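Long-range contact in outer surface protein (Bacillus cereus ATCC 14579, PDB 1X7F), which is of unknown function but is probably a 6-phospho-N-acetylmuramidase that would cleave phosphorylated cell-wall sugars: residues R321-Q326 / I354-N359. Residues are numbered along the deposited sequence; the frame is centred on the assembly and turned at random.
Sequences RESVLQ and IDERKN
Ser323 meets the turn 355-358 through its hydroxyl, which donates to the carbonyl oxygen of Lys358 (OG to O, 2.6 Å) at a C=O...donor angle of 170°, almost collinear with the carbonyl. With OG beside the backbone N (chi1 -77°), the hydroxyl reaches into the turn. At the far end of 321-326, Gln326 and Lys358 cross at about a right angle; NZ of the extended lysine gives a 2.8 Å bond to OE1 of Gln326, in the amide plane and on a lone pair. The same ammonium also bonds Gln346, and Gln326 NE2 reaches the carbonyl of Pro353, so both polar ends have further partners. Ile354 CG1 abuts the Val324-Leu325 peptide link, 3.3 Å from Leu325 N, with CG2 near Ser323 CB. At the other end, Asn359 CB sits 3.7 Å above the Arg321 guanidinium plane, offset toward its rim, and the amide is tilted 39° to it; Arg321 NH2 is held by Glu284 and the carbonyl of Ile360.

Waters extend the contact. One donates to Ser323 OG (2.7 Å from the water oxygen) and links more weakly to Arg321 O and Asn359 ND2; two others connect Val324 O with Asp355 N and Gln326 NE2 with Asp355 OD1. Further out, Arg357 and Asp355 form a two-pronged salt bridge, NE to OD2 at 2.9 Å and NH2 to OD1 at 3.0 Å, close to the guanidinium plane. Lys358 N to Asp355 O (3.1 Å) closes the type I turn, and Arg357 N on OD2 makes an Asx turn on the same residues. The contact thus ties the loop leading to strand 330-334 to the turn entering neighbouring strand 358-364 in the C-terminal region. Its chemistry is mainly polar, with one isoleucine packed against a peptide link: Lys358 takes part in both direct bonds, accepting at its carbonyl and donating from its ammonium, and waters carry most of the remaining polar links.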
ATOM      1  N   ARG A 321     -23.034 -30.184   6.579  1.00 41.38           N
ATOM      2  CA  ARG A 321     -24.092 -29.370   7.199  1.00 42.51           C
ATOM      3  C   ARG A 321     -24.895 -28.606   6.151  1.00 43.40           C
ATOM      4  O   ARG A 321     -25.000 -29.061   5.032  1.00 44.24           O
ATOM      5  CB  ARG A 321     -23.573 -28.472   8.327  1.00 42.92           C
ATOM      6  CG  ARG A 321     -22.165 -27.967   8.160  1.00 42.54           C
ATOM      7  CD  ARG A 321     -21.645 -27.152   9.343  1.00 41.04           C
ATOM      8  NE  ARG A 321     -20.763 -26.108   8.829  1.00 42.73           N
ATOM      9  CZ  ARG A 321     -19.434 -26.169   8.814  1.00 42.22           C
ATOM     10  NH1 ARG A 321     -18.805 -27.218   9.335  1.00 40.56           N
ATOM     11  NH2 ARG A 321     -18.736 -25.167   8.277  1.00 37.18           N
ATOM     12  N   GLU A 322     -25.485 -27.470   6.501  1.00 44.78           N
ATOM     13  CA  GLU A 322     -26.357 -26.784   5.552  1.00 45.35           C
ATOM     14  C   GLU A 322     -25.525 -25.992   4.561  1.00 43.61           C
ATOM     15  O   GLU A 322     -24.849 -25.037   4.938  1.00 44.22           O
ATOM     16  CB  GLU A 322     -27.384 -25.876   6.254  1.00 46.72           C
ATOM     17  CG  GLU A 322     -28.254 -26.553   7.319  1.00 52.13           C
ATOM     18  CD  GLU A 322     -29.033 -27.767   6.818  1.00 58.79           C
ATOM     19  OE1 GLU A 322     -29.432 -27.801   5.623  1.00 63.47           O
ATOM     20  OE2 GLU A 322     -29.255 -28.694   7.634  1.00 59.80           O
ATOM     21  N   SER A 323     -25.570 -26.422   3.302  1.00 41.68           N
ATOM     22  CA  SER A 323     -24.900 -25.753   2.206  1.00 40.41           C
ATOM     23  C   SER A 323     -25.756 -24.625   1.636  1.00 39.40           C
ATOM     24  O   SER A 323     -26.984 -24.733   1.539  1.00 39.18           O
ATOM     25  CB  SER A 323     -24.534 -26.760   1.112  1.00 41.74           C
ATOM     26  OG  SER A 323     -23.381 -27.516   1.478  1.00 42.68           O
ATOM     27  N   VAL A 324     -25.094 -23.530   1.286  1.00 37.34           N
ATOM     28  CA  VAL A 324     -25.765 -22.345   0.760  1.00 35.63           C
ATOM     29  C   VAL A 324     -25.186 -21.990  -0.615  1.00 35.88           C
ATOM     30  O   VAL A 324     -24.082 -22.451  -0.990  1.00 34.70           O
ATOM     31  CB  VAL A 324     -25.663 -21.110   1.737  1.00 35.57           C
ATOM     32  CG1 VAL A 324     -26.395 -21.378   3.057  1.00 34.87           C
ATOM     33  CG2 VAL A 324     -24.204 -20.702   1.999  1.00 33.35           C
ATOM     34  N   LEU A 325     -25.949 -21.193  -1.359  1.00 35.06           N
ATOM     35  CA  LEU A 325     -25.506 -20.608  -2.617  1.00 35.48           C
ATOM     36  C   LEU A 325     -24.075 -20.120  -2.483  1.00 34.96           C
ATOM     37  O   LEU A 325     -23.743 -19.419  -1.534  1.00 34.38           O
ATOM     38  CB  LEU A 325     -26.421 -19.432  -3.005  1.00 35.84           C
ATOM     39  CG  LEU A 325     -26.210 -18.735  -4.357  1.00 37.75           C
ATOM     40  CD1 LEU A 325     -26.623 -19.684  -5.505  1.00 35.42           C
ATOM     41  CD2 LEU A 325     -26.998 -17.397  -4.427  1.00 33.87           C
ATOM     42  N   GLN A 326     -23.226 -20.490  -3.433  1.00 35.08           N
ATOM     43  CA  GLN A 326     -21.827 -20.078  -3.376  1.00 35.10           C
ATOM     44  C   GLN A 326     -21.704 -18.704  -3.986  1.00 35.17           C
ATOM     45  O   GLN A 326     -22.182 -18.479  -5.096  1.00 35.27           O
ATOM     46  CB  GLN A 326     -20.924 -21.080  -4.089  1.00 35.38           C
ATOM     47  CG  GLN A 326     -21.057 -22.494  -3.574  1.00 33.45           C
ATOM     48  CD  GLN A 326     -20.212 -23.454  -4.370  1.00 35.29           C
ATOM     49  OE1 GLN A 326     -18.974 -23.393  -4.321  1.00 34.51           O
ATOM     50  NE2 GLN A 326     -20.866 -24.351  -5.100  1.00 29.20           N
ATOM     51  N   ILE A 354     -25.825 -24.059  -5.054  1.00 34.01           N
ATOM     52  CA  ILE A 354     -25.565 -24.889  -3.876  1.00 34.93           C
ATOM     53  C   ILE A 354     -24.860 -26.205  -4.262  1.00 35.68           C
ATOM     54  O   ILE A 354     -25.251 -26.880  -5.222  1.00 34.93           O
ATOM     55  CB  ILE A 354     -26.892 -25.210  -3.141  1.00 35.05           C
ATOM     56  CG1 ILE A 354     -27.436 -23.973  -2.412  1.00 35.46           C
ATOM     57  CG2 ILE A 354     -26.686 -26.315  -2.125  1.00 34.54           C
ATOM     58  CD1 ILE A 354     -28.945 -24.134  -1.952  1.00 32.30           C
ATOM     59  N   ASP A 355     -23.817 -26.558  -3.515  1.00 35.80           N
ATOM     60  CA  ASP A 355     -23.149 -27.844  -3.704  1.00 35.80           C
ATOM     61  C   ASP A 355     -23.012 -28.455  -2.322  1.00 35.38           C
ATOM     62  O   ASP A 355     -22.248 -27.966  -1.487  1.00 36.08           O
ATOM     63  CB  ASP A 355     -21.780 -27.665  -4.397  1.00 36.06           C
ATOM     64  CG  ASP A 355     -21.130 -28.994  -4.781  1.00 36.96           C
ATOM     65  OD1 ASP A 355     -20.304 -29.001  -5.717  1.00 38.20           O
ATOM     66  OD2 ASP A 355     -21.364 -30.080  -4.205  1.00 37.07           O
ATOM     67  N   GLU A 356     -23.784 -29.505  -2.056  0.50 35.48           N
ATOM     68  CA  GLU A 356     -23.827 -30.097  -0.710  0.50 35.83           C
ATOM     69  C   GLU A 356     -22.498 -30.755  -0.323  0.50 34.97           C
ATOM     70  O   GLU A 356     -22.307 -31.136   0.826  0.50 34.12           O
ATOM     71  CB  GLU A 356     -24.989 -31.102  -0.560  0.50 35.98           C
ATOM     72  CG  GLU A 356     -26.401 -30.544  -0.771  0.50 37.54           C
ATOM     73  CD  GLU A 356     -26.856 -29.544   0.287  0.50 40.17           C
ATOM     74  OE1 GLU A 356     -26.471 -29.661   1.476  0.50 40.29           O
ATOM     75  OE2 GLU A 356     -27.631 -28.632  -0.075  0.50 41.76           O
ATOM     76  N   ARG A 357     -21.585 -30.870  -1.286  1.00 35.11           N
ATOM     77  CA  ARG A 357     -20.245 -31.435  -1.033  1.00 35.37           C
ATOM     78  C   ARG A 357     -19.232 -30.420  -0.466  1.00 36.05           C
ATOM     79  O   ARG A 357     -18.059 -30.747  -0.212  1.00 36.26           O
ATOM     80  CB  ARG A 357     -19.719 -32.084  -2.318  1.00 36.10           C
ATOM     81  CG  ARG A 357     -20.652 -33.210  -2.853  1.00 33.63           C
ATOM     82  CD  ARG A 357     -20.337 -33.677  -4.268  1.00 34.25           C
ATOM     83  NE  ARG A 357     -20.179 -32.543  -5.178  1.00 32.86           N
ATOM     84  CZ  ARG A 357     -19.783 -32.636  -6.437  1.00 34.62           C
ATOM     85  NH1 ARG A 357     -19.492 -33.828  -6.962  1.00 32.29           N
ATOM     86  NH2 ARG A 357     -19.660 -31.527  -7.172  1.00 34.52           N
ATOM     87  N   LYS A 358     -19.696 -29.189  -0.269  1.00 35.86           N
ATOM     88  CA  LYS A 358     -18.901 -28.128   0.327  1.00 36.48           C
ATOM     89  C   LYS A 358     -19.563 -27.596   1.597  1.00 36.48           C
ATOM     90  O   LYS A 358     -20.783 -27.454   1.642  1.00 37.51           O
ATOM     91  CB  LYS A 358     -18.724 -26.983  -0.662  1.00 35.71           C
ATOM     92  CG  LYS A 358     -18.092 -27.388  -1.980  1.00 36.15           C
ATOM     93  CD  LYS A 358     -17.723 -26.162  -2.790  1.00 35.63           C
ATOM     94  CE  LYS A 358     -17.450 -26.509  -4.234  1.00 34.04           C
ATOM     95  NZ  LYS A 358     -17.041 -25.298  -4.991  1.00 32.43           N
ATOM     96  N   ASN A 359     -18.758 -27.307   2.619  1.00 35.99           N
ATOM     97  CA  ASN A 359     -19.220 -26.564   3.797  1.00 35.95           C
ATOM     98  C   ASN A 359     -18.792 -25.097   3.684  1.00 36.04           C
ATOM     99  O   ASN A 359     -17.662 -24.816   3.279  1.00 36.51           O
ATOM    100  CB  ASN A 359     -18.630 -27.158   5.084  1.00 34.91           C
ATOM    101  CG  ASN A 359     -19.207 -28.533   5.444  1.00 36.17           C
ATOM    102  OD1 ASN A 359     -18.676 -29.197   6.330  1.00 37.20           O
ATOM    103  ND2 ASN A 359     -20.283 -28.961   4.774  1.00 32.83           N
TER
HETATM  104  O   HOH W   1     -22.732 -28.246   3.980  1.00 44.46           O
HETATM  105  O   HOH W   2     -28.835 -26.757   1.210  1.00 61.27           O
HETATM  106  O   HOH W   3     -22.827 -24.728  -1.687  1.00 15.00           O
HETATM  107  O   HOH W   4     -19.825 -26.621  -6.983  1.00 21.61           O